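Local coordinates for N-terminal acetyltransferase-like protein (Chaetomium thermophilum, PDB 5NNP), which probably serves as the TPR-repeat auxiliary subunit of an N-terminal acetyltransferase complex related to NatA, at residues H43-S48 with S77-H82; K50-N55 with Y84-R89. All blocks are in the same frame, centred on the assembly; numbering follows the deposited sequence.

The chain enters helix 44-55, turns back through helix 60-73 and runs forward again in helix 78-90, so that the first and third of these helices come side by side. Contact 1 joins their N-terminal ends and closes the loop from 43-48 to 77-82; contact 2 joins the next turns and closes an equally long loop from 50-55 to 84-89. Because the segments alternate along the sequence, the two closures cross. The centres of contact 1 and contact 2 lie about 11 Å apart. Here the helix starts meet through mainly polar groups and the later turns mainly through methyls, both tying together helices that flank 60-73, as TPR arrays stack.

Contact 1: residues H43-S48 with S77-H82; sequences HGDTMS and SYICWH
The hydroxyl of Ser77 has three partners, two of them weakly held. Its OG donates to Asp45 OD1 at 2.9 Å, meeting that oxygen from above the carboxylate plane, 36° out of it. As N-cap of helix 78-90 the same OG accepts two weak bonds, from Cys80 N (3.3 Å) and Ile79 N. Asp45 reaches it with CG anti to its own carbonyl carbon (chi1 -70°). The other carboxylate oxygen, OD2, lies 3.4 Å from Ile79 CD1, where the two side chains run across each other at about a right angle. With an alanine in place of Asp45, the Ser77 hydroxyl would probably lose its acceptor on helix 44-55 and the end of Ile79 the group it rests against. The segment axes run 22° from parallel, and the two helices meet at their starts, as parallel helices do in a TPR array. The other start is capped too: His43 ND1 accepts from Thr46 N in the plane of its ring. Deeper in, Cys80 SG lies 3.7 Å from Gly44 O, beside a residue with no side chain to intervene. Ser48 OG donates to water 1, which donates to Cys80 O at 2.9 Å, while Ala70 of helix 60-73 touches Ser48.

Contact 2: residues K50-N55 with Y84-R89; sequences KALILN and YGILYR
Ile86 is the first residue of 84-89 to meet segment 50-55, and it does so with its branch methyl. CG2 stands anti to the backbone N, which sends it toward Leu52, whose CD2 it meets at 3.9 Å; the two side chains pass at roughly a right angle, methyl against methyl. Leu87 follows and buries the largest share, 81 Å². Although its CB does not aim straight at the other helix, the side chain bends that way, and CD2 packs between Leu52 and Asn55. There it lies 4.2 Å from Leu52 CD2. It also sits over the face of the Asn55 amide on its CB side, 3.3 Å from Asn55 CB. In Asn55, CG anti to the backbone N (chi1 -170°) carries the amide out past the leucine in the opposite direction, and chi2 near -104° turns its face to the methyl. Leu87 CD2 lies 4.2 Å from Ala51 O as well, over the helix backbone. The second segment thus brings methyl groups to the contact, while its partners include an amide and a backbone carbonyl. The segment axes are 10.3 Å apart at closest approach and only 14° from parallel, an arrangement characteristic of TPR stacking, in which a further helix runs antiparallel beside both. That helix is 60-73: Ala67 touches Leu87, and Leu66 touches Leu54. Beyond Leu87, the side chains of Tyr88 and Arg89 lead to helix 94-107, whose Tyr101 also touches Ile86, while Lys50 and Ile53 lean in the other direction on helix 26-37, Lys50 forming a salt bridge with Glu34.

Contact 1: residues H43-S48 with S77-H82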
loop_
_atom_site.group_PDB
_atom_site.type_symbol
_atom_site.label_atom_id
_atom_site.label_comp_id
_atom_site.label_asym_id
_atom_site.label_seq_id
_atom_site.Cartn_x
_atom_site.Cartn_y
_atom_site.Cartn_z
ATOM N N HIS A 43 43.179 5.869 -23.674
ATOM C CA HIS A 43 42.105 6.764 -24.072
ATOM C C HIS A 43 40.885 6.486 -23.210
ATOM O O HIS A 43 40.147 5.531 -23.449
ATOM C CB HIS A 43 41.759 6.611 -25.554
ATOM C CG HIS A 43 40.904 7.720 -26.079
ATOM N ND1 HIS A 43 39.535 7.736 -25.932
ATOM C CD2 HIS A 43 41.226 8.868 -26.719
ATOM C CE1 HIS A 43 39.049 8.840 -26.469
ATOM N NE2 HIS A 43 40.055 9.542 -26.956
ATOM N N GLY A 44 40.687 7.334 -22.207
ATOM C CA GLY A 44 39.612 7.182 -21.241
ATOM C C GLY A 44 38.203 7.061 -21.793
ATOM O O GLY A 44 37.453 6.176 -21.388
ATOM N N ASP A 45 37.832 7.951 -22.708
ATOM C CA ASP A 45 36.479 7.942 -23.251
ATOM C C ASP A 45 36.150 6.597 -23.875
ATOM O O ASP A 45 35.035 6.099 -23.732
ATOM C CB ASP A 45 36.301 9.058 -24.276
ATOM C CG ASP A 45 36.306 10.430 -23.644
ATOM O OD1 ASP A 45 36.708 10.527 -22.470
ATOM O OD2 ASP A 45 35.917 11.406 -24.321
ATOM N N THR A 46 37.129 5.999 -24.545
ATOM C CA THR A 46 36.929 4.703 -25.174
ATOM C C THR A 46 36.825 3.577 -24.138
ATOM O O THR A 46 36.013 2.663 -24.286
ATOM C CB THR A 46 38.060 4.397 -26.176
ATOM O OG1 THR A 46 38.047 5.380 -27.218
ATOM C CG2 THR A 46 37.876 3.014 -26.796
ATOM N N MET A 47 37.637 3.643 -23.086
ATOM C CA MET A 47 37.610 2.609 -22.064
ATOM C C MET A 47 36.238 2.566 -21.400
ATOM O O MET A 47 35.703 1.484 -21.142
ATOM C CB MET A 47 38.701 2.844 -21.022
ATOM C CG MET A 47 40.092 2.991 -21.595
ATOM S SD MET A 47 41.298 3.327 -20.295
ATOM C CE MET A 47 41.062 1.898 -19.246
ATOM N N SER A 48 35.680 3.749 -21.131
ATOM C CA SER A 48 34.342 3.881 -20.551
ATOM C C SER A 48 33.264 3.295 -21.457
ATOM O O SER A 48 32.354 2.622 -20.982
ATOM C CB SER A 48 34.014 5.353 -20.268
ATOM O OG SER A 48 34.923 5.923 -19.348
ATOM N N SER A 77 36.897 14.059 -17.665
ATOM C CA SER A 77 35.975 13.669 -18.741
ATOM C C SER A 77 34.568 13.407 -18.227
ATOM O O SER A 77 34.381 12.606 -17.305
ATOM C CB SER A 77 36.483 12.424 -19.455
ATOM O OG SER A 77 35.471 11.855 -20.269
ATOM N N TYR A 78 33.576 14.062 -18.825
ATOM C CA TYR A 78 32.197 13.928 -18.345
ATOM C C TYR A 78 31.600 12.596 -18.795
ATOM O O TYR A 78 30.663 12.084 -18.186
ATOM C CB TYR A 78 31.317 15.109 -18.820
ATOM C CG TYR A 78 30.772 14.970 -20.219
ATOM C CD1 TYR A 78 29.595 14.277 -20.458
ATOM C CD2 TYR A 78 31.434 15.525 -21.302
ATOM C CE1 TYR A 78 29.093 14.140 -21.733
ATOM C CE2 TYR A 78 30.940 15.390 -22.588
ATOM C CZ TYR A 78 29.769 14.694 -22.794
ATOM O OH TYR A 78 29.259 14.552 -24.065
ATOM N N ILE A 79 32.148 12.038 -19.867
ATOM C CA ILE A 79 31.738 10.719 -20.324
ATOM C C ILE A 79 32.129 9.637 -19.321
ATOM O O ILE A 79 31.294 8.809 -18.946
ATOM C CB ILE A 79 32.339 10.398 -21.695
ATOM C CG1 ILE A 79 31.691 11.292 -22.756
ATOM C CG2 ILE A 79 32.155 8.932 -22.038
ATOM C CD1 ILE A 79 32.478 11.360 -24.078
ATOM N N CYS A 80 33.382 9.654 -18.871
ATOM C CA CYS A 80 33.825 8.662 -17.899
ATOM C C CYS A 80 32.958 8.690 -16.621
ATOM O O CYS A 80 32.555 7.643 -16.104
ATOM C CB CYS A 80 35.297 8.870 -17.557
ATOM S SG CYS A 80 36.420 8.781 -18.993
ATOM N N TRP A 81 32.644 9.885 -16.133
ATOM C CA TRP A 81 31.838 9.998 -14.926
ATOM C C TRP A 81 30.378 9.592 -15.181
ATOM O O TRP A 81 29.771 8.890 -14.371
ATOM C CB TRP A 81 31.936 11.416 -14.357
ATOM C CG TRP A 81 33.286 11.655 -13.717
ATOM C CD1 TRP A 81 34.335 12.361 -14.243
ATOM C CD2 TRP A 81 33.739 11.147 -12.456
ATOM N NE1 TRP A 81 35.407 12.334 -13.383
ATOM C CE2 TRP A 81 35.071 11.597 -12.277
ATOM C CE3 TRP A 81 33.153 10.356 -11.459
ATOM C CZ2 TRP A 81 35.828 11.286 -11.142
ATOM C CZ3 TRP A 81 33.916 10.045 -10.315
ATOM C CH2 TRP A 81 35.241 10.512 -10.177
ATOM N N HIS A 82 29.835 10.012 -16.321
ATOM C CA HIS A 82 28.492 9.615 -16.742
ATOM C C HIS A 82 28.343 8.084 -16.784
ATOM O O HIS A 82 27.396 7.538 -16.224
ATOM C CB HIS A 82 28.175 10.230 -18.104
ATOM C CG HIS A 82 26.733 10.163 -18.490
ATOM N ND1 HIS A 82 26.289 10.477 -19.761
ATOM C CD2 HIS A 82 25.630 9.821 -17.786
ATOM C CE1 HIS A 82 24.977 10.336 -19.817
ATOM N NE2 HIS A 82 24.550 9.938 -18.632
HETATM O O HOH W 1 34.144 5.312 -16.691
#

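Contact 2: residues K50-N55 with Y84-R89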
loop_
_atom_site.group_PDB
_atom_site.type_symbol
_atom_site.label_atom_id
_atom_site.label_comp_id
_atom_site.label_asym_id
_atom_site.label_seq_id
_atom_site.Cartn_x
_atom_site.Cartn_y
_atom_site.Cartn_z
ATOM N N LYS A 50 33.652 0.987 -23.557
ATOM C CA LYS A 50 33.841 -0.455 -23.518
ATOM C C LYS A 50 33.276 -1.020 -22.218
ATOM O O LYS A 50 32.755 -2.137 -22.192
ATOM C CB LYS A 50 35.324 -0.797 -23.664
ATOM C CG LYS A 50 35.653 -2.269 -23.535
ATOM C CD LYS A 50 37.157 -2.485 -23.640
ATOM C CE LYS A 50 37.535 -3.957 -23.511
ATOM N NZ LYS A 50 39.004 -4.173 -23.644
ATOM N N ALA A 51 33.382 -0.231 -21.148
ATOM C CA ALA A 51 32.859 -0.599 -19.836
ATOM C C ALA A 51 31.350 -0.753 -19.871
ATOM O O ALA A 51 30.802 -1.619 -19.198
ATOM C CB ALA A 51 33.255 0.429 -18.798
ATOM N N LEU A 52 30.685 0.086 -20.663
ATOM C CA LEU A 52 29.235 0.000 -20.840
ATOM C C LEU A 52 28.827 -1.317 -21.473
ATOM O O LEU A 52 27.956 -2.017 -20.962
ATOM C CB LEU A 52 28.719 1.144 -21.709
ATOM C CG LEU A 52 28.334 2.469 -21.060
ATOM C CD1 LEU A 52 27.675 3.372 -22.098
ATOM C CD2 LEU A 52 27.424 2.247 -19.867
ATOM N N ILE A 53 29.458 -1.635 -22.598
ATOM C CA ILE A 53 29.169 -2.859 -23.334
ATOM C C ILE A 53 29.438 -4.088 -22.477
ATOM O O ILE A 53 28.699 -5.068 -22.538
ATOM C CB ILE A 53 29.994 -2.944 -24.627
ATOM C CG1 ILE A 53 29.652 -1.768 -25.546
ATOM C CG2 ILE A 53 29.736 -4.268 -25.336
ATOM C CD1 ILE A 53 30.461 -1.721 -26.833
ATOM N N LEU A 54 30.492 -4.034 -21.672
ATOM C CA LEU A 54 30.784 -5.129 -20.760
ATOM C C LEU A 54 29.641 -5.313 -19.767
ATOM O O LEU A 54 29.179 -6.438 -19.539
ATOM C CB LEU A 54 32.099 -4.883 -20.025
ATOM C CG LEU A 54 33.355 -4.954 -20.895
ATOM C CD1 LEU A 54 34.586 -4.657 -20.065
ATOM C CD2 LEU A 54 33.471 -6.316 -21.556
ATOM N N ASN A 55 29.185 -4.200 -19.192
ATOM C CA ASN A 55 28.074 -4.211 -18.243
ATOM C C ASN A 55 26.781 -4.663 -18.911
ATOM O O ASN A 55 25.928 -5.286 -18.279
ATOM C CB ASN A 55 27.891 -2.826 -17.618
ATOM C CG ASN A 55 26.917 -2.830 -16.447
ATOM O OD1 ASN A 55 25.778 -2.386 -16.577
ATOM N ND2 ASN A 55 27.367 -3.329 -15.296
ATOM N N TYR A 84 30.229 5.770 -15.276
ATOM C CA TYR A 84 30.351 5.309 -13.900
ATOM C C TYR A 84 28.985 5.365 -13.190
ATOM O O TYR A 84 28.590 4.432 -12.495
ATOM C CB TYR A 84 31.397 6.164 -13.177
ATOM C CG TYR A 84 32.055 5.539 -11.957
ATOM C CD1 TYR A 84 32.567 4.246 -11.997
ATOM C CD2 TYR A 84 32.215 6.273 -10.776
ATOM C CE1 TYR A 84 33.189 3.682 -10.880
ATOM C CE2 TYR A 84 32.826 5.714 -9.656
ATOM C CZ TYR A 84 33.309 4.424 -9.716
ATOM O OH TYR A 84 33.925 3.882 -8.617
ATOM N N GLY A 85 28.267 6.463 -13.393
ATOM C CA GLY A 85 26.942 6.636 -12.828
ATOM C C GLY A 85 25.932 5.648 -13.383
ATOM O O GLY A 85 25.185 5.018 -12.630
ATOM N N ILE A 86 25.921 5.510 -14.708
ATOM C CA ILE A 86 25.036 4.574 -15.387
ATOM C C ILE A 86 25.186 3.149 -14.852
ATOM O O ILE A 86 24.195 2.482 -14.579
ATOM C CB ILE A 86 25.291 4.596 -16.906
ATOM C CG1 ILE A 86 24.888 5.956 -17.478
ATOM C CG2 ILE A 86 24.518 3.484 -17.608
ATOM C CD1 ILE A 86 25.281 6.144 -18.924
ATOM N N LEU A 87 26.425 2.696 -14.687
ATOM C CA LEU A 87 26.685 1.393 -14.088
ATOM C C LEU A 87 26.048 1.288 -12.699
ATOM O O LEU A 87 25.253 0.381 -12.434
ATOM C CB LEU A 87 28.190 1.138 -14.012
ATOM C CG LEU A 87 28.930 1.192 -15.353
ATOM C CD1 LEU A 87 30.418 0.903 -15.197
ATOM C CD2 LEU A 87 28.300 0.228 -16.331
ATOM N N TYR A 88 26.395 2.232 -11.830
ATOM C CA TYR A 88 25.834 2.317 -10.483
ATOM C C TYR A 88 24.320 2.322 -10.472
ATOM O O TYR A 88 23.700 1.577 -9.725
ATOM C CB TYR A 88 26.325 3.574 -9.781
ATOM C CG TYR A 88 27.632 3.406 -9.060
ATOM C CD1 TYR A 88 27.856 2.306 -8.250
ATOM C CD2 TYR A 88 28.645 4.341 -9.192
ATOM C CE1 TYR A 88 29.052 2.142 -7.581
ATOM C CE2 TYR A 88 29.836 4.187 -8.537
ATOM C CZ TYR A 88 30.040 3.088 -7.727
ATOM O OH TYR A 88 31.241 2.926 -7.060
ATOM N N ARG A 89 23.723 3.177 -11.288
ATOM C CA ARG A 89 22.272 3.237 -11.360
ATOM C C ARG A 89 21.701 1.900 -11.803
ATOM O O ARG A 89 20.640 1.493 -11.346
ATOM C CB ARG A 89 21.818 4.339 -12.306
ATOM C CG ARG A 89 20.334 4.456 -12.369
ATOM C CD ARG A 89 19.921 5.551 -13.296
ATOM N NE ARG A 89 20.141 5.197 -14.687
ATOM C CZ ARG A 89 19.783 5.966 -15.707
ATOM N NH1 ARG A 89 19.197 7.130 -15.473
ATOM N NH2 ARG A 89 20.010 5.577 -16.956
#